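Local coordinates for Es1 family protein (Ehrlichia chaffeensis, PDB 3L3B) that is of unestablished function but has an amidotransferase-like domain of the DJ-1/PfpI family and may take part in isoprenoid biosynthesis, at residues I103-F108 and V144-N149; L24-I29 and F108-I113. One frame throughout, in Å; residues are numbered along the deposited sequence.

Contact 1 of 2, residues I103-F108 and V144-N149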
loop_
_atom_site.group_PDB
_atom_site.type_symbol
_atom_site.label_atom_id
_atom_site.label_comp_id
_atom_site.label_asym_id
_atom_site.label_seq_id
_atom_site.Cartn_x
_atom_site.Cartn_y
_atom_site.Cartn_z
ATOM N N ILE B 103 3.207 5.835 -22.396
ATOM C CA ILE B 103 2.617 7.047 -21.832
ATOM C C ILE B 103 2.398 8.114 -22.896
ATOM O O ILE B 103 3.283 8.390 -23.681
ATOM C CB ILE B 103 3.483 7.627 -20.683
ATOM C CG1 ILE B 103 2.762 8.754 -19.955
ATOM C CG2 ILE B 103 4.832 8.112 -21.172
ATOM C CD1 ILE B 103 3.189 8.850 -18.460
ATOM N N ARG B 104 1.202 8.691 -22.886
ATOM C CA ARG B 104 0.825 9.795 -23.763
ATOM C C ARG B 104 0.589 10.996 -22.832
ATOM O O ARG B 104 -0.446 11.095 -22.163
ATOM C CB ARG B 104 -0.426 9.413 -24.605
ATOM N N VAL B 105 1.563 11.898 -22.785
ATOM C CA VAL B 105 1.611 12.922 -21.736
ATOM C C VAL B 105 0.466 13.931 -21.884
ATOM O O VAL B 105 -0.069 14.429 -20.877
ATOM C CB VAL B 105 3.002 13.602 -21.709
ATOM C CG1 VAL B 105 3.032 14.858 -20.792
ATOM C CG2 VAL B 105 4.060 12.570 -21.290
ATOM N N GLU B 106 0.047 14.162 -23.139
ATOM C CA GLU B 106 -1.117 15.006 -23.441
ATOM C C GLU B 106 -2.414 14.517 -22.767
ATOM O O GLU B 106 -3.331 15.300 -22.542
ATOM C CB GLU B 106 -1.320 15.124 -24.962
ATOM N N GLU B 107 -2.492 13.239 -22.398
ATOM C CA GLU B 107 -3.697 12.716 -21.719
ATOM C C GLU B 107 -3.752 13.057 -20.238
ATOM O O GLU B 107 -4.765 12.784 -19.593
ATOM C CB GLU B 107 -3.838 11.197 -21.918
ATOM C CG GLU B 107 -4.029 10.790 -23.388
ATOM C CD GLU B 107 -4.111 9.266 -23.614
ATOM O OE1 GLU B 107 -4.053 8.857 -24.792
ATOM O OE2 GLU B 107 -4.226 8.491 -22.636
ATOM N N PHE B 108 -2.670 13.622 -19.696
ATOM C CA PHE B 108 -2.568 13.938 -18.275
ATOM C C PHE B 108 -2.328 15.424 -18.021
ATOM O O PHE B 108 -1.793 16.121 -18.869
ATOM C CB PHE B 108 -1.452 13.096 -17.603
ATOM C CG PHE B 108 -1.607 11.632 -17.801
ATOM C CD1 PHE B 108 -2.472 10.916 -17.017
ATOM C CD2 PHE B 108 -0.929 10.983 -18.823
ATOM C CE1 PHE B 108 -2.644 9.550 -17.207
ATOM C CE2 PHE B 108 -1.098 9.656 -19.053
ATOM C CZ PHE B 108 -1.965 8.913 -18.233
ATOM N N VAL B 144 9.530 12.224 -17.627
ATOM C CA VAL B 144 9.502 13.350 -16.711
ATOM C C VAL B 144 9.837 14.661 -17.455
ATOM O O VAL B 144 9.175 15.636 -17.224
ATOM C CB VAL B 144 10.436 13.181 -15.503
ATOM C CG1 VAL B 144 10.337 14.368 -14.608
ATOM C CG2 VAL B 144 10.104 11.871 -14.653
ATOM N N ARG B 145 10.832 14.663 -18.358
ATOM C CA ARG B 145 11.105 15.846 -19.186
ATOM C C ARG B 145 9.889 16.239 -20.047
ATOM O O ARG B 145 9.670 17.426 -20.285
ATOM C CB ARG B 145 12.329 15.621 -20.097
ATOM C CG ARG B 145 13.659 15.456 -19.343
ATOM C CD ARG B 145 14.259 16.810 -19.103
ATOM N NE ARG B 145 15.641 16.813 -18.625
ATOM C CZ ARG B 145 16.702 17.159 -19.337
ATOM N NH1 ARG B 145 17.900 17.176 -18.746
ATOM N NH2 ARG B 145 16.581 17.501 -20.622
ATOM N N GLU B 146 9.101 15.261 -20.529
ATOM C CA GLU B 146 7.927 15.606 -21.331
ATOM C C GLU B 146 6.894 16.336 -20.495
ATOM O O GLU B 146 6.307 17.312 -20.945
ATOM C CB GLU B 146 7.296 14.401 -22.032
ATOM C CG GLU B 146 7.986 14.012 -23.316
ATOM C CD GLU B 146 7.207 12.976 -24.091
ATOM O OE1 GLU B 146 6.286 13.363 -24.830
ATOM O OE2 GLU B 146 7.501 11.772 -23.941
ATOM N N PHE B 147 6.690 15.877 -19.271
ATOM C CA PHE B 147 5.790 16.574 -18.338
ATOM C C PHE B 147 6.373 17.960 -18.048
ATOM O O PHE B 147 5.658 18.957 -18.113
ATOM C CB PHE B 147 5.606 15.809 -17.034
ATOM C CG PHE B 147 4.486 14.781 -17.081
ATOM C CD1 PHE B 147 3.159 15.172 -16.869
ATOM C CD2 PHE B 147 4.750 13.486 -17.411
ATOM C CE1 PHE B 147 2.113 14.251 -16.940
ATOM C CE2 PHE B 147 3.714 12.564 -17.493
ATOM C CZ PHE B 147 2.391 12.962 -17.243
ATOM N N TYR B 148 7.660 18.025 -17.758
ATOM C CA TYR B 148 8.282 19.327 -17.429
ATOM C C TYR B 148 8.222 20.281 -18.597
ATOM O O TYR B 148 7.840 21.460 -18.446
ATOM C CB TYR B 148 9.729 19.164 -16.971
ATOM C CG TYR B 148 10.359 20.481 -16.645
ATOM C CD1 TYR B 148 10.039 21.143 -15.478
ATOM C CD2 TYR B 148 11.240 21.087 -17.533
ATOM C CE1 TYR B 148 10.597 22.380 -15.196
ATOM C CE2 TYR B 148 11.817 22.336 -17.257
ATOM C CZ TYR B 148 11.486 22.958 -16.081
ATOM O OH TYR B 148 12.002 24.199 -15.803
ATOM N N ASN B 149 8.562 19.802 -19.787
ATOM C CA ASN B 149 8.522 20.716 -20.950
ATOM C C ASN B 149 7.092 21.132 -21.357
ATOM O O ASN B 149 6.917 22.172 -21.929
ATOM C CB ASN B 149 9.291 20.123 -22.132
ATOM C CG ASN B 149 10.790 20.088 -21.882
ATOM O OD1 ASN B 149 11.461 19.122 -22.247
ATOM N ND2 ASN B 149 11.318 21.127 -21.218
#
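V105, in the short 3-10 turn 105-107, and F147, on the last turns of helix 138-149, bring their backbones to 6.5 Å between CA atoms, the nearest approach of the two segments. Between them V105 places one methyl squarely over the phenyl ring: CG1, anti to the backbone N (chi1 170°), sits 3.8 Å from the centroid of the F147 ring and only 3° off its normal, a CH-pi contact over the middle of one face. The other methyl, CG2, stands over the rim, 3.8 Å from CE2 of F147 and equally close to CB of E146. This joins the loop leading into strand 110-113 to a helix on one side of the central, mostly parallel sheet of the DJ-1/PfpI fold, and F147 also packs on A27 and I154 of that sheet. I103 meets the ring in its plane, with CD1 3.9 Å from CE2 of F147. At another part of the rim, CB of F108 lies 3.8 Å from CE1 of F147. K152 ties down this part of the loop separately, its NZ hydrogen-bonded to the carbonyl oxygens of V105, in the turn, and F108, just after it.

Contact 2 of 2, residues L24-I29 and F108-I113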
loop_
_atom_site.group_PDB
_atom_site.type_symbol
_atom_site.label_atom_id
_atom_site.label_comp_id
_atom_site.label_asym_id
_atom_site.label_seq_id
_atom_site.Cartn_x
_atom_site.Cartn_y
_atom_site.Cartn_z
ATOM N N LEU B 24 -9.656 16.163 -14.452
ATOM C CA LEU B 24 -8.221 16.076 -14.072
ATOM C C LEU B 24 -7.723 14.639 -14.038
ATOM O O LEU B 24 -8.370 13.770 -13.460
ATOM C CB LEU B 24 -7.948 16.701 -12.693
ATOM C CG LEU B 24 -8.160 18.209 -12.490
ATOM C CD1 LEU B 24 -7.402 18.713 -11.267
ATOM C CD2 LEU B 24 -7.720 19.005 -13.696
ATOM N N ASN B 25 -6.556 14.422 -14.636
ATOM C CA ASN B 25 -5.885 13.128 -14.678
ATOM C C ASN B 25 -4.425 13.240 -14.274
ATOM O O ASN B 25 -3.747 14.211 -14.667
ATOM C CB ASN B 25 -5.874 12.601 -16.099
ATOM C CG ASN B 25 -7.207 12.180 -16.564
ATOM O OD1 ASN B 25 -7.648 11.082 -16.233
ATOM N ND2 ASN B 25 -7.871 13.032 -17.347
ATOM N N SER B 26 -3.937 12.226 -13.562
ATOM C CA SER B 26 -2.525 12.163 -13.140
ATOM C C SER B 26 -1.874 10.871 -13.547
ATOM O O SER B 26 -2.483 9.808 -13.401
ATOM C CB SER B 26 -2.420 12.281 -11.638
ATOM O OG SER B 26 -1.063 12.329 -11.278
ATOM N N ALA B 27 -0.648 10.935 -14.041
ATOM C CA ALA B 27 0.173 9.745 -14.206
ATOM C C ALA B 27 0.889 9.473 -12.875
ATOM O O ALA B 27 1.162 10.414 -12.112
ATOM C CB ALA B 27 1.195 9.930 -15.330
ATOM N N VAL B 28 1.134 8.201 -12.564
ATOM C CA VAL B 28 1.894 7.806 -11.371
ATOM C C VAL B 28 2.930 6.830 -11.847
ATOM O O VAL B 28 2.567 5.842 -12.501
ATOM C CB VAL B 28 0.997 7.152 -10.285
ATOM C CG1 VAL B 28 1.843 6.648 -9.050
ATOM C CG2 VAL B 28 -0.117 8.130 -9.870
ATOM N N ILE B 29 4.208 7.089 -11.547
ATOM C CA ILE B 29 5.271 6.220 -11.982
ATOM C C ILE B 29 5.744 5.386 -10.794
ATOM O O ILE B 29 6.079 5.903 -9.735
ATOM C CB ILE B 29 6.443 6.977 -12.620
ATOM C CG1 ILE B 29 5.976 7.625 -13.929
ATOM C CG2 ILE B 29 7.580 6.013 -12.881
ATOM C CD1 ILE B 29 6.941 8.639 -14.580
ATOM N N PHE B 108 -2.670 13.622 -19.696
ATOM C CA PHE B 108 -2.568 13.938 -18.275
ATOM C C PHE B 108 -2.328 15.424 -18.021
ATOM O O PHE B 108 -1.793 16.121 -18.869
ATOM C CB PHE B 108 -1.452 13.096 -17.603
ATOM C CG PHE B 108 -1.607 11.632 -17.801
ATOM C CD1 PHE B 108 -2.472 10.916 -17.017
ATOM C CD2 PHE B 108 -0.929 10.983 -18.823
ATOM C CE1 PHE B 108 -2.644 9.550 -17.207
ATOM C CE2 PHE B 108 -1.098 9.656 -19.053
ATOM C CZ PHE B 108 -1.965 8.913 -18.233
ATOM N N ASP B 109 -2.729 15.861 -16.826
ATOM C CA ASP B 109 -2.465 17.195 -16.298
ATOM C C ASP B 109 -1.229 17.305 -15.390
ATOM O O ASP B 109 -0.706 18.409 -15.194
ATOM C CB ASP B 109 -3.663 17.641 -15.469
ATOM C CG ASP B 109 -4.918 17.611 -16.245
ATOM O OD1 ASP B 109 -5.104 18.489 -17.083
ATOM O OD2 ASP B 109 -5.715 16.700 -16.036
ATOM N N MET B 110 -0.788 16.173 -14.829
ATOM C CA MET B 110 0.258 16.138 -13.820
ATOM C C MET B 110 0.849 14.715 -13.718
ATOM O O MET B 110 0.279 13.766 -14.251
ATOM C CB MET B 110 -0.303 16.568 -12.453
ATOM C CG MET B 110 -1.495 15.686 -11.892
ATOM S SD MET B 110 -2.135 16.191 -10.234
ATOM C CE MET B 110 -1.060 15.249 -9.171
ATOM N N LEU B 111 1.946 14.609 -12.973
ATOM C CA LEU B 111 2.698 13.397 -12.743
ATOM C C LEU B 111 3.042 13.357 -11.282
ATOM O O LEU B 111 3.422 14.373 -10.717
ATOM C CB LEU B 111 3.993 13.439 -13.567
ATOM C CG LEU B 111 5.003 12.326 -13.338
ATOM C CD1 LEU B 111 4.358 10.981 -13.782
ATOM C CD2 LEU B 111 6.291 12.579 -14.027
ATOM N N VAL B 112 2.864 12.187 -10.643
ATOM C CA VAL B 112 3.367 11.969 -9.287
ATOM C C VAL B 112 4.292 10.744 -9.287
ATOM O O VAL B 112 4.011 9.724 -9.946
ATOM C CB VAL B 112 2.237 11.860 -8.244
ATOM C CG1 VAL B 112 2.819 11.855 -6.826
ATOM C CG2 VAL B 112 1.272 13.022 -8.406
ATOM N N ILE B 113 5.429 10.892 -8.604
ATOM C CA ILE B 113 6.403 9.853 -8.429
ATOM C C ILE B 113 6.574 9.542 -6.932
ATOM O O ILE B 113 7.321 10.224 -6.228
ATOM C CB ILE B 113 7.766 10.269 -8.989
ATOM C CG1 ILE B 113 7.592 10.891 -10.380
ATOM C CG2 ILE B 113 8.656 9.053 -9.049
ATOM C CD1 ILE B 113 8.817 11.655 -10.918
HETATM O O HOH W 1 -6.756 15.825 -18.026
#
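N25 and D109 begin a parallel pairing of strand 24-29 with strand 110-113, two neighbours in the middle of the mostly parallel sheet of the DJ-1/PfpI alpha/beta fold. The short strand axes come within 4.6 Å of each other, with 31° between their directions. The backbone ladder runs from D109 N to N25 O, then from A27 N to M110 O, V112 N to A27 O and I29 N to V112 O. On the other edge of 24-29, L24, S26 and V28 bond to strand 56-62, so the strand is held from both sides. Weaker CA-H...O contacts fill in the ladder, among them V28 CA to V112 O at 3.2 Å.

At the start of the pair a side chain extends the pattern. The carboxylate oxygen OD2 of D109 takes the backbone N of N25 at 2.8 Å, in a nearly straight bond of 166°.

Side-chain packing falls on both faces. On the face of A27 and L111, the methyl CB of A27 stands 4.0 Å from the centroid of the F108 ring, over its centre, a CH-pi contact. CD1 of L111, from that face, comes within 3.6 Å of CD1 of I29. The opposite face carries S26, M110, V28 and V112, over which helices 41-53 and 221-238 pack. Here M110 has CG between its backbone N and carbonyl carbon (chi1 59°), which lays that carbon 3.4 Å from OG of S26.

One polar side-chain bond lies within strand 24-29: the S26 hydroxyl donates to A27 O from above the carbonyl plane, on the opposite face from V112 N.

Overall arrangement
Both contacts are largely buried, but contact 2 lies deeper, about 11 Å from the centre of the chain to its own centre against about 15 Å for contact 1. Contact 2 joins adjacent strands of the central sheet mainly through backbone hydrogen bonds; contact 1 packs a loop turn against a helix through apolar side chains, with exposed E146 at its margin. F108 belongs to both, where the loop runs into strand 110-113. The F147 ring of contact 1 also lies against contact 2: its CZ is 3.8 Å from CB of A27, and its CG is 3.8 Å from CB of L111, so the layers pack directly on one another.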